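Local structure of peptidoglycan-binding domain 1 (Burkholderia, 5NM7) at residues A[26-31]-A[36-41]; A[77-82]-A[206-211]; A[95-100]-A[231-236]; A[215-218]-A[223-226]. The protein probably degrades bacterial peptidoglycan as a phage endolysin, pairing a putative peptidoglycan-binding domain with a lysozyme-like N-acetylmuramidase catalytic domain. All blocks are in the same frame, centred on the assembly; numbering follows the deposited sequence.

Contact 1 of 4, residues A[26-31]-A[36-41]; sequences ARLDID and SATRDA. With GLY (glycine), chain D.
In the putative peptidoglycan-binding domain, a glycine pocket opens where the loop 26-31 faces the N-terminal turn of helix 36-48, and the two walls meet through L28 and the small residues A37 and A41. The branches of L28 divide the helix surface between them: CD1 rests on A41 CB at 3.9 Å, while CD2 lies against A37 O at 3.6 Å. Alanines suit this side of the helix because a lone methyl lets the leucine sit close to the backbone; A26 adds a looser methyl-to-methyl contact, CB to A41 CB. Beside this apolar patch the bound glycine bridges the walls. Its amino group is held by D31 OD2 at 2.8 Å, with a weak second bond to OD1, and a water joins it to D29 O and T38 OG1. Its carboxylate lies at the start of the helix, where backbone N-H groups point at it: A37 N reaches OXT at 2.9 Å, and T38 N reaches O. The side chain of Q18 bonds to both D31 OD1 and T38 OG1, tying the two ends of the pocket together. T38 has OG1 anti to its carbonyl carbon (chi1 -62°), and OG1 donates to glycine O at 2.9 Å, gripping the oxygen that T38 N also holds.

Contact 2 of 4, residues A[77-82]-A[206-211]; sequences DADLQR and SEAEQL. With GLY (glycine), chain E.
Helices 77-82 and 207-211 run nearly parallel, their axes 20° apart and 10.5 Å from each other at closest approach, with the nearest CA atoms belonging to D79 and A208. Between them D79 directs its carboxylate at the methyl of A208, OD1 lying 3.8 Å from A208 CB; the small alanine leaves room for the acid. L211 fills the next turn. With CG anti to the backbone N (chi1 176°), it extends across the groove, and its CD2 reaches D79 O at 3.7 Å and L80 CD2 at 3.9 Å, the two leucine side chains crossing at about a right angle. This pair joins the helix 77-87 to the N-acetylmuramidase helix 207-219, and a bound glycine lodges in the groove between them. Glycine OXT lies 3.5 Å from L211 CD2 and 2.8 Å from A208 O. E212 OE1 is hydrogen-bonded to the ligand. D79 is buried, yet both carboxylate oxygens have partners: OD2 accepts from T76 N, and OD1 forms a salt bridge with R82 NH2 at 2.7 Å. The arginine comes from above the carboxylate plane, 49° out of it, whereas the acid oxygen lies close to the plane of the guanidinium. A78 O lies over one face of that guanidinium, near its centre. At the start of helix 207-219, S206 serves as N-cap, its OG accepting from E209 N at 3.2 Å.

Contact 3 of 4, residues A[95-100]-A[231-236]; sequences RAVNEV and KKWAKF
The indole of W233 receives V97 CG2 at its edge, near the ring plane, and carries K231 O over one face, 3.3 Å above the plane and displaced toward the rim. F236, one helical turn further on, presents its phenyl ring obliquely to the same methyl. V97 thus fits between two aromatic side chains in a helical part of the N-acetylmuramidase domain, where helix 91-101 packs on the start of helix 233-241. The contact is slight and wholly apolar: CG2 lies 4.2 Å from W233 CZ3 and 4.4 Å from F236 CE1. A beta-branched valine suits this position because its short side chain offers one methyl, CG2, to both rings across a wide backbone gap, the CA atoms of V97 and W233 being 9.6 Å apart. With CG1 anti to the backbone N (chi1 172°), CG2 is the branch turned to the two rings. Other helices complete the surroundings: L228 of helix 222-229 touches both V97 and W233, and L254 and E255 of helix 250-265 also cover the tryptophan.

The backbone turn before W233 sets up the carbonyl that covers the indole. K231, with positive phi, is the C-prime residue of a Schellman motif that ends helix 222-229, and K232 then takes the N-cap position of the next helix. That compact turn is followed at once by helical bonding, with F236 N donating to K232 O at 2.8 Å.

Contact 4 of 4, residues A[215-218]-A[223-226]; sequences VRFV and VMLA
From M224 CB the chain runs out through CG, which packs against F236 of helix 233-241; both steps are extended (chi1 -174°) and place SD between two residues of the preceding helix, 4.0 Å from F217 CE1 and 4.1 Å from V218 CG2. This is a Met-aromatic contact at the corner between two consecutive helices, formed where helix 207-219 gives way to helix 222-229 in the N-acetylmuramidase domain. The sulfur approaches the phenyl ring obliquely, 60° off its normal and 5.1 Å from its centroid. The chain then turns about the CG-SD bond (chi3 -73°), which brings the terminal CE to 4.1 Å from the same F217 CE1. A long, unbranched methionine suits this place, since it can span the gap between helices and adapt its tip to a flat ring. Beyond this pair, M224 also touches L239 of helix 233-241, and F217 meets the ring of H187 edge-to-face. Beside it, V218 and L225 have the nearest CA atoms of the two segments, 5.5 Å apart. Their branched side chains cross at about a right angle where the backbones come close, with V218 CG1 lying 3.9 Å from L225 CD1. The backbone also takes part, V218 O resting 3.6 Å from L225 CB.

Contact 1 comes first along the chain, its centre about 27 Å from those of contacts 2 and 3 and about 37 Å from that of contact 4, consistent with a separate, putative binding module in a modular endolysin, although its nearest atoms come within about 7 Å of contact 3. The other three form a continuous helical body. Contacts 2 and 3 alternate along the chain and touch through the salt bridge between D77 and R95 and through L80 against N98. Contacts 2 and 4 share helix 207-219, their centres about 16 Å apart. Contact 4 is nested within the loop that contact 3 closes, and M224 meets F236 where the two adjoin.

Contact 1 of 4, residues A[26-31]-A[36-41]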
loop_
_atom_site.group_PDB
_atom_site.type_symbol
_atom_site.label_atom_id
_atom_site.label_comp_id
_atom_site.label_asym_id
_atom_site.label_seq_id
_atom_site.Cartn_x
_atom_site.Cartn_y
_atom_site.Cartn_z
ATOM N N ALA A 26 25.558 -10.757 5.239
ATOM C CA ALA A 26 25.066 -11.951 4.533
ATOM C C ALA A 26 26.206 -12.854 4.059
ATOM O O ALA A 26 27.331 -12.403 3.890
ATOM C CB ALA A 26 24.219 -11.549 3.306
ATOM N N ARG A 27 25.887 -14.118 3.834
ATOM C CA ARG A 27 26.783 -15.051 3.161
ATOM C C ARG A 27 26.162 -15.441 1.829
ATOM O O ARG A 27 25.165 -16.176 1.787
ATOM C CB ARG A 27 27.014 -16.274 4.050
ATOM C CG ARG A 27 27.765 -15.952 5.345
ATOM C CD ARG A 27 27.613 -17.053 6.403
ATOM N NE ARG A 27 27.628 -18.443 5.877
ATOM C CZ ARG A 27 26.812 -19.430 6.275
ATOM N NH1 ARG A 27 26.941 -20.638 5.719
ATOM N NH2 ARG A 27 25.860 -19.237 7.193
ATOM N N LEU A 28 26.766 -14.963 0.737
ATOM C CA LEU A 28 26.257 -15.176 -0.623
ATOM C C LEU A 28 27.355 -15.314 -1.637
ATOM O O LEU A 28 28.377 -14.647 -1.523
ATOM C CB LEU A 28 25.473 -13.938 -1.091
ATOM C CG LEU A 28 24.118 -13.660 -0.458
ATOM C CD1 LEU A 28 23.626 -12.288 -0.898
ATOM C CD2 LEU A 28 23.127 -14.749 -0.854
ATOM N N ASP A 29 27.092 -16.124 -2.657
ATOM C CA ASP A 29 27.930 -16.187 -3.855
ATOM C C ASP A 29 27.602 -14.910 -4.646
ATOM O O ASP A 29 26.435 -14.596 -4.885
ATOM C CB ASP A 29 27.614 -17.463 -4.689
ATOM C CG ASP A 29 28.845 -18.050 -5.390
ATOM O OD1 ASP A 29 28.786 -19.240 -5.794
ATOM O OD2 ASP A 29 29.867 -17.339 -5.549
ATOM N N ILE A 30 28.628 -14.168 -5.042
ATOM C CA ILE A 30 28.427 -12.975 -5.851
ATOM C C ILE A 30 28.433 -13.398 -7.324
ATOM O O ILE A 30 29.469 -13.366 -8.009
ATOM C CB ILE A 30 29.518 -11.922 -5.591
ATOM C CG1 ILE A 30 29.592 -11.568 -4.100
ATOM C CG2 ILE A 30 29.247 -10.663 -6.400
ATOM C CD1 ILE A 30 30.865 -10.848 -3.710
ATOM N N ASP A 31 27.259 -13.784 -7.817
ATOM C CA ASP A 31 27.108 -14.316 -9.161
ATOM C C ASP A 31 26.160 -13.504 -10.045
ATOM O O ASP A 31 25.925 -13.914 -11.173
ATOM C CB ASP A 31 26.614 -15.757 -9.069
ATOM C CG ASP A 31 25.234 -15.866 -8.437
ATOM O OD1 ASP A 31 24.692 -14.830 -8.005
ATOM O OD2 ASP A 31 24.725 -16.987 -8.317
ATOM N N SER A 36 16.889 -17.570 -5.072
ATOM C CA SER A 36 16.305 -17.775 -3.754
ATOM C C SER A 36 17.237 -17.415 -2.609
ATOM O O SER A 36 16.783 -16.951 -1.574
ATOM C CB SER A 36 15.784 -19.228 -3.616
ATOM O OG SER A 36 16.858 -20.161 -3.593
ATOM N N ALA A 37 18.537 -17.667 -2.754
ATOM C CA ALA A 37 19.476 -17.320 -1.693
ATOM C C ALA A 37 19.560 -15.798 -1.532
ATOM O O ALA A 37 19.638 -15.299 -0.409
ATOM C CB ALA A 37 20.855 -17.924 -1.957
ATOM N N THR A 38 19.607 -15.091 -2.653
ATOM C CA THR A 38 19.687 -13.641 -2.633
ATOM C C THR A 38 18.383 -13.082 -2.040
ATOM O O THR A 38 18.418 -12.185 -1.185
ATOM C CB THR A 38 20.017 -13.062 -4.026
ATOM O OG1 THR A 38 21.303 -13.563 -4.431
ATOM C CG2 THR A 38 20.059 -11.563 -3.991
ATOM N N ARG A 39 17.249 -13.609 -2.494
ATOM C CA ARG A 39 15.951 -13.207 -1.934
ATOM C C ARG A 39 15.880 -13.423 -0.419
ATOM O O ARG A 39 15.472 -12.527 0.330
ATOM C CB ARG A 39 14.797 -13.947 -2.607
ATOM C CG ARG A 39 13.440 -13.568 -2.020
ATOM C CD ARG A 39 12.241 -14.086 -2.807
ATOM N NE ARG A 39 12.050 -15.514 -3.001
ATOM C CZ ARG A 39 11.181 -15.928 -3.911
ATOM N NH1 ARG A 39 10.946 -17.202 -4.161
ATOM N NH2 ARG A 39 10.528 -14.997 -4.593
ATOM N N ASP A 40 16.279 -14.613 0.026
ATOM C CA ASP A 40 16.343 -14.920 1.463
ATOM C C ASP A 40 17.212 -13.948 2.209
ATOM O O ASP A 40 16.868 -13.541 3.318
ATOM C CB ASP A 40 16.871 -16.336 1.720
ATOM C CG ASP A 40 15.897 -17.399 1.339
ATOM O OD1 ASP A 40 14.755 -17.076 0.953
ATOM O OD2 ASP A 40 16.299 -18.566 1.365
ATOM N N ALA A 41 18.346 -13.573 1.614
ATOM C CA ALA A 41 19.225 -12.593 2.245
ATOM C C ALA A 41 18.572 -11.218 2.356
ATOM O O ALA A 41 18.732 -10.548 3.377
ATOM C CB ALA A 41 20.570 -12.489 1.510
HETATM N N GLY D . 22.564 -16.351 -6.732
HETATM C CA GLY D . 21.884 -17.627 -6.424
HETATM C C GLY D . 20.734 -17.385 -5.469
HETATM O O GLY D . 20.430 -16.237 -5.108
HETATM O OXT GLY D . 20.098 -18.358 -5.055
HETATM O O HOH W 1 23.799 -15.533 -4.472
#

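Contact 2 of 4, residues A[77-82]-A[206-211]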
loop_
_atom_site.group_PDB
_atom_site.type_symbol
_atom_site.label_atom_id
_atom_site.label_comp_id
_atom_site.label_asym_id
_atom_site.label_seq_id
_atom_site.Cartn_x
_atom_site.Cartn_y
_atom_site.Cartn_z
ATOM N N ASP A 77 7.801 -4.968 9.561
ATOM C CA ASP A 77 7.294 -6.336 9.763
ATOM C C ASP A 77 6.334 -6.420 10.931
ATOM O O ASP A 77 5.295 -7.092 10.848
ATOM C CB ASP A 77 8.417 -7.340 10.069
ATOM C CG ASP A 77 8.981 -7.969 8.854
ATOM O OD1 ASP A 77 8.396 -7.827 7.746
ATOM O OD2 ASP A 77 10.043 -8.629 9.013
ATOM N N ALA A 78 6.689 -5.733 12.021
ATOM C CA ALA A 78 5.889 -5.769 13.233
ATOM C C ALA A 78 4.508 -5.177 13.003
ATOM O O ALA A 78 3.533 -5.652 13.602
ATOM C CB ALA A 78 6.570 -5.053 14.385
ATOM N N ASP A 79 4.404 -4.143 12.172
ATOM C CA ASP A 79 3.086 -3.634 11.801
ATOM C C ASP A 79 2.247 -4.692 11.095
ATOM O O ASP A 79 1.028 -4.742 11.303
ATOM C CB ASP A 79 3.176 -2.403 10.904
ATOM C CG ASP A 79 3.870 -1.241 11.571
ATOM O OD1 ASP A 79 3.563 -0.960 12.776
ATOM O OD2 ASP A 79 4.718 -0.616 10.891
ATOM N N LEU A 80 2.872 -5.502 10.236
ATOM C CA LEU A 80 2.119 -6.564 9.533
ATOM C C LEU A 80 1.655 -7.629 10.500
ATOM O O LEU A 80 0.525 -8.139 10.370
ATOM C CB LEU A 80 2.944 -7.191 8.394
ATOM C CG LEU A 80 3.269 -6.182 7.275
ATOM C CD1 LEU A 80 4.092 -6.884 6.194
ATOM C CD2 LEU A 80 2.044 -5.543 6.660
ATOM N N GLN A 81 2.504 -7.978 11.475
ATOM C CA GLN A 81 2.094 -8.924 12.514
ATOM C C GLN A 81 0.927 -8.377 13.309
ATOM O O GLN A 81 -0.069 -9.102 13.551
ATOM C CB GLN A 81 3.247 -9.306 13.447
ATOM C CG GLN A 81 2.866 -10.324 14.529
ATOM C CD GLN A 81 2.479 -11.680 13.961
ATOM O OE1 GLN A 81 3.327 -12.404 13.470
ATOM N NE2 GLN A 81 1.200 -12.038 14.048
ATOM N N ARG A 82 0.974 -7.091 13.658
ATOM C CA ARG A 82 -0.162 -6.485 14.365
ATOM C C ARG A 82 -1.450 -6.530 13.539
ATOM O O ARG A 82 -2.540 -6.819 14.084
ATOM C CB ARG A 82 0.155 -5.073 14.839
ATOM C CG ARG A 82 1.031 -5.076 16.062
ATOM C CD ARG A 82 1.300 -3.674 16.537
ATOM N NE ARG A 82 2.248 -2.897 15.704
ATOM C CZ ARG A 82 3.592 -2.886 15.871
ATOM N NH1 ARG A 82 4.200 -3.597 16.831
ATOM N NH2 ARG A 82 4.349 -2.120 15.085
ATOM N N SER A 206 1.817 8.160 9.337
ATOM C CA SER A 206 2.692 7.032 9.044
ATOM C C SER A 206 1.991 5.994 8.191
ATOM O O SER A 206 0.754 5.988 8.088
ATOM C CB SER A 206 3.131 6.337 10.314
ATOM O OG SER A 206 2.024 5.719 10.966
ATOM N N GLU A 207 2.807 5.126 7.596
ATOM C CA GLU A 207 2.247 3.999 6.831
ATOM C C GLU A 207 1.508 3.037 7.757
ATOM O O GLU A 207 0.528 2.402 7.342
ATOM C CB GLU A 207 3.327 3.258 6.090
ATOM C CG GLU A 207 3.825 4.067 4.908
ATOM C CD GLU A 207 4.860 3.333 4.073
ATOM O OE1 GLU A 207 5.252 2.214 4.472
ATOM O OE2 GLU A 207 5.262 3.900 3.030
ATOM N N ALA A 208 1.965 2.923 8.997
ATOM C CA ALA A 208 1.238 2.126 9.990
ATOM C C ALA A 208 -0.217 2.578 10.157
ATOM O O ALA A 208 -1.116 1.753 10.232
ATOM C CB ALA A 208 1.980 2.136 11.321
ATOM N N GLU A 209 -0.449 3.902 10.203
ATOM C CA GLU A 209 -1.800 4.412 10.273
ATOM C C GLU A 209 -2.580 4.122 9.000
ATOM O O GLU A 209 -3.768 3.843 9.045
ATOM C CB GLU A 209 -1.826 5.915 10.571
ATOM C CG GLU A 209 -1.373 6.248 11.983
ATOM C CD GLU A 209 -2.363 5.756 13.059
ATOM O OE1 GLU A 209 -3.563 5.673 12.765
ATOM O OE2 GLU A 209 -1.964 5.475 14.214
ATOM N N GLN A 210 -1.894 4.165 7.868
ATOM C CA GLN A 210 -2.515 3.875 6.582
ATOM C C GLN A 210 -2.926 2.406 6.500
ATOM O O GLN A 210 -3.996 2.102 5.984
ATOM C CB GLN A 210 -1.551 4.234 5.484
ATOM C CG GLN A 210 -1.289 5.717 5.453
ATOM C CD GLN A 210 -0.239 6.087 4.428
ATOM O OE1 GLN A 210 0.233 5.245 3.677
ATOM N NE2 GLN A 210 0.085 7.365 4.367
ATOM N N LEU A 211 -2.074 1.531 7.004
ATOM C CA LEU A 211 -2.413 0.089 7.132
ATOM C C LEU A 211 -3.574 -0.114 8.113
ATOM O O LEU A 211 -4.423 -0.962 7.873
ATOM C CB LEU A 211 -1.243 -0.732 7.607
ATOM C CG LEU A 211 -1.443 -2.239 7.885
ATOM C CD1 LEU A 211 -1.892 -2.987 6.644
ATOM C CD2 LEU A 211 -0.168 -2.824 8.431
HETATM N N GLY E . -3.175 -2.543 12.743
HETATM C CA GLY E . -2.223 -2.197 11.632
HETATM C C GLY E . -1.182 -1.194 12.064
HETATM O O GLY E . -1.211 -0.837 13.236
HETATM O OXT GLY E . -0.291 -0.748 11.306
#

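Contact 3 of 4, residues A[95-100]-A[231-236]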
loop_
_atom_site.group_PDB
_atom_site.type_symbol
_atom_site.label_atom_id
_atom_site.label_comp_id
_atom_site.label_asym_id
_atom_site.label_seq_id
_atom_site.Cartn_x
_atom_site.Cartn_y
_atom_site.Cartn_z
ATOM N N ARG A 95 1.004 -10.553 4.695
ATOM C CA ARG A 95 2.172 -10.245 3.890
ATOM C C ARG A 95 1.885 -10.258 2.406
ATOM O O ARG A 95 2.314 -9.356 1.675
ATOM C CB ARG A 95 3.292 -11.234 4.175
ATOM C CG ARG A 95 3.874 -11.132 5.562
ATOM C CD ARG A 95 5.134 -11.999 5.575
ATOM N NE ARG A 95 5.834 -11.994 6.849
ATOM C CZ ARG A 95 6.599 -10.999 7.328
ATOM N NH1 ARG A 95 6.776 -9.849 6.659
ATOM N NH2 ARG A 95 7.199 -11.160 8.501
ATOM N N ALA A 96 1.111 -11.250 1.931
ATOM C CA ALA A 96 0.685 -11.286 0.538
ATOM C C ALA A 96 -0.170 -10.112 0.131
ATOM O O ALA A 96 0.040 -9.514 -0.873
ATOM C CB ALA A 96 -0.053 -12.587 0.249
ATOM N N VAL A 97 -1.152 -9.743 0.956
ATOM C CA VAL A 97 -1.975 -8.562 0.683
ATOM C C VAL A 97 -1.167 -7.289 0.645
ATOM O O VAL A 97 -1.356 -6.442 -0.225
ATOM C CB VAL A 97 -3.099 -8.408 1.707
ATOM C CG1 VAL A 97 -3.822 -7.079 1.529
ATOM C CG2 VAL A 97 -4.093 -9.513 1.469
ATOM N N ASN A 98 -0.287 -7.142 1.608
ATOM C CA ASN A 98 0.585 -5.975 1.642
ATOM C C ASN A 98 1.444 -5.886 0.397
ATOM O O ASN A 98 1.551 -4.830 -0.220
ATOM C CB ASN A 98 1.454 -6.001 2.869
ATOM C CG ASN A 98 2.224 -4.719 3.036
ATOM O OD1 ASN A 98 1.641 -3.636 3.120
ATOM N ND2 ASN A 98 3.537 -4.826 3.058
ATOM N N GLU A 99 2.051 -6.996 0.003
ATOM C CA GLU A 99 2.864 -6.996 -1.216
ATOM C C GLU A 99 2.106 -6.632 -2.470
ATOM O O GLU A 99 2.589 -5.853 -3.305
ATOM C CB GLU A 99 3.552 -8.370 -1.394
ATOM C CG GLU A 99 4.485 -8.445 -2.605
ATOM C CD GLU A 99 5.185 -9.785 -2.747
ATOM O OE1 GLU A 99 5.481 -10.420 -1.745
ATOM O OE2 GLU A 99 5.393 -10.183 -3.898
ATOM N N VAL A 100 0.924 -7.205 -2.638
ATOM C CA VAL A 100 0.197 -7.056 -3.873
ATOM C C VAL A 100 -0.647 -5.789 -3.908
ATOM O O VAL A 100 -0.736 -5.125 -4.957
ATOM C CB VAL A 100 -0.672 -8.297 -4.113
ATOM C CG1 VAL A 100 -1.520 -8.102 -5.344
ATOM C CG2 VAL A 100 0.238 -9.520 -4.229
ATOM N N LYS A 231 -8.471 -17.346 2.529
ATOM C CA LYS A 231 -7.558 -17.270 1.393
ATOM C C LYS A 231 -8.257 -17.480 0.069
ATOM O O LYS A 231 -7.762 -18.197 -0.823
ATOM C CB LYS A 231 -6.389 -18.236 1.571
ATOM C CG LYS A 231 -5.582 -18.043 2.840
ATOM C CD LYS A 231 -5.996 -19.065 3.901
ATOM C CE LYS A 231 -4.819 -19.572 4.691
ATOM N NZ LYS A 231 -5.255 -20.579 5.703
ATOM N N LYS A 232 -9.450 -16.926 -0.060
ATOM C CA LYS A 232 -10.218 -17.002 -1.298
ATOM C C LYS A 232 -9.773 -15.794 -2.114
ATOM O O LYS A 232 -10.402 -14.726 -2.116
ATOM C CB LYS A 232 -11.708 -16.981 -1.051
ATOM C CG LYS A 232 -12.243 -18.194 -0.320
ATOM C CD LYS A 232 -13.767 -18.071 -0.327
ATOM C CE LYS A 232 -14.514 -19.021 0.551
ATOM N NZ LYS A 232 -13.662 -20.001 1.215
ATOM N N TRP A 233 -8.675 -15.968 -2.826
ATOM C CA TRP A 233 -7.978 -14.786 -3.399
ATOM C C TRP A 233 -8.719 -14.113 -4.504
ATOM O O TRP A 233 -8.766 -12.885 -4.561
ATOM C CB TRP A 233 -6.599 -15.180 -3.858
ATOM C CG TRP A 233 -5.771 -15.684 -2.756
ATOM C CD1 TRP A 233 -5.261 -16.939 -2.653
ATOM C CD2 TRP A 233 -5.354 -14.985 -1.578
ATOM N NE1 TRP A 233 -4.545 -17.059 -1.507
ATOM C CE2 TRP A 233 -4.587 -15.888 -0.812
ATOM C CE3 TRP A 233 -5.563 -13.709 -1.094
ATOM C CZ2 TRP A 233 -4.026 -15.552 0.412
ATOM C CZ3 TRP A 233 -5.003 -13.372 0.139
ATOM C CH2 TRP A 233 -4.220 -14.286 0.858
ATOM N N ALA A 234 -9.391 -14.900 -5.353
ATOM C CA ALA A 234 -10.144 -14.295 -6.443
ATOM C C ALA A 234 -11.323 -13.532 -5.888
ATOM O O ALA A 234 -11.636 -12.440 -6.349
ATOM C CB ALA A 234 -10.596 -15.355 -7.450
ATOM N N LYS A 235 -11.998 -14.123 -4.895
ATOM C CA LYS A 235 -13.127 -13.444 -4.267
ATOM C C LYS A 235 -12.672 -12.159 -3.532
ATOM O O LYS A 235 -13.273 -11.124 -3.719
ATOM C CB LYS A 235 -13.830 -14.387 -3.293
ATOM C CG LYS A 235 -14.981 -13.774 -2.548
ATOM C CD LYS A 235 -15.963 -13.128 -3.493
ATOM N N PHE A 236 -11.596 -12.256 -2.783
ATOM C CA PHE A 236 -11.068 -11.078 -2.100
ATOM C C PHE A 236 -10.718 -10.005 -3.134
ATOM O O PHE A 236 -11.081 -8.839 -2.965
ATOM C CB PHE A 236 -9.854 -11.372 -1.272
ATOM C CG PHE A 236 -9.248 -10.133 -0.674
ATOM C CD1 PHE A 236 -8.190 -9.508 -1.317
ATOM C CD2 PHE A 236 -9.750 -9.592 0.490
ATOM C CE1 PHE A 236 -7.682 -8.329 -0.803
ATOM C CE2 PHE A 236 -9.215 -8.432 1.031
ATOM C CZ PHE A 236 -8.169 -7.809 0.377
#

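Contact 4 of 4, residues A[215-218]-A[223-226]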
loop_
_atom_site.group_PDB
_atom_site.type_symbol
_atom_site.label_atom_id
_atom_site.label_comp_id
_atom_site.label_asym_id
_atom_site.label_seq_id
_atom_site.Cartn_x
_atom_site.Cartn_y
_atom_site.Cartn_z
ATOM N N VAL A 215 -6.950 -2.202 7.646
ATOM C CA VAL A 215 -7.437 -3.216 8.602
ATOM C C VAL A 215 -8.886 -2.912 8.974
ATOM O O VAL A 215 -9.762 -3.798 8.926
ATOM C CB VAL A 215 -6.546 -3.264 9.843
ATOM C CG1 VAL A 215 -7.185 -4.039 10.975
ATOM C CG2 VAL A 215 -5.201 -3.879 9.477
ATOM N N ARG A 216 -9.153 -1.664 9.346
ATOM C CA ARG A 216 -10.540 -1.292 9.698
ATOM C C ARG A 216 -11.502 -1.482 8.541
ATOM O O ARG A 216 -12.646 -1.906 8.758
ATOM C CB ARG A 216 -10.610 0.122 10.242
ATOM C CG ARG A 216 -9.824 0.317 11.541
ATOM C CD ARG A 216 -9.877 1.788 11.908
ATOM N NE ARG A 216 -9.105 2.104 13.108
ATOM C CZ ARG A 216 -9.286 3.204 13.857
ATOM N NH1 ARG A 216 -10.235 4.081 13.563
ATOM N NH2 ARG A 216 -8.502 3.409 14.926
ATOM N N PHE A 217 -11.059 -1.151 7.326
ATOM C CA PHE A 217 -11.848 -1.266 6.116
ATOM C C PHE A 217 -12.271 -2.701 5.892
ATOM O O PHE A 217 -13.450 -2.979 5.626
ATOM C CB PHE A 217 -11.063 -0.765 4.925
ATOM C CG PHE A 217 -11.784 -0.862 3.628
ATOM C CD1 PHE A 217 -11.459 -1.859 2.734
ATOM C CD2 PHE A 217 -12.745 0.071 3.254
ATOM C CE1 PHE A 217 -12.108 -1.921 1.523
ATOM C CE2 PHE A 217 -13.407 0.010 2.045
ATOM C CZ PHE A 217 -13.082 -1.012 1.160
ATOM N N VAL A 218 -11.319 -3.597 6.067
ATOM C CA VAL A 218 -11.587 -5.028 5.893
ATOM C C VAL A 218 -12.500 -5.529 7.011
ATOM O O VAL A 218 -13.459 -6.271 6.741
ATOM C CB VAL A 218 -10.315 -5.845 5.787
ATOM C CG1 VAL A 218 -10.630 -7.321 5.661
ATOM C CG2 VAL A 218 -9.527 -5.411 4.543
ATOM N N VAL A 223 -17.849 -10.023 4.616
ATOM C CA VAL A 223 -17.718 -10.944 3.478
ATOM C C VAL A 223 -16.294 -10.877 2.951
ATOM O O VAL A 223 -15.666 -11.902 2.747
ATOM C CB VAL A 223 -18.716 -10.586 2.379
ATOM C CG1 VAL A 223 -18.504 -11.451 1.150
ATOM C CG2 VAL A 223 -20.134 -10.798 2.917
ATOM N N MET A 224 -15.797 -9.662 2.796
ATOM C CA MET A 224 -14.375 -9.478 2.444
ATOM C C MET A 224 -13.379 -10.047 3.453
ATOM O O MET A 224 -12.400 -10.726 3.088
ATOM C CB MET A 224 -14.112 -7.983 2.196
ATOM C CG MET A 224 -12.715 -7.735 1.690
ATOM S SD MET A 224 -12.374 -5.958 1.639
ATOM C CE MET A 224 -13.358 -5.589 0.284
ATOM N N LEU A 225 -13.640 -9.822 4.736
ATOM C CA LEU A 225 -12.856 -10.357 5.796
ATOM C C LEU A 225 -12.812 -11.879 5.741
ATOM O O LEU A 225 -11.780 -12.502 5.921
ATOM C CB LEU A 225 -13.404 -9.893 7.137
ATOM C CG LEU A 225 -12.732 -10.432 8.396
ATOM C CD1 LEU A 225 -11.294 -9.977 8.493
ATOM C CD2 LEU A 225 -13.514 -9.939 9.603
ATOM N N ALA A 226 -13.984 -12.476 5.518
ATOM C CA ALA A 226 -14.047 -13.937 5.473
ATOM C C ALA A 226 -13.286 -14.463 4.286
ATOM O O ALA A 226 -12.643 -15.509 4.407
ATOM C CB ALA A 226 -15.491 -14.430 5.461
#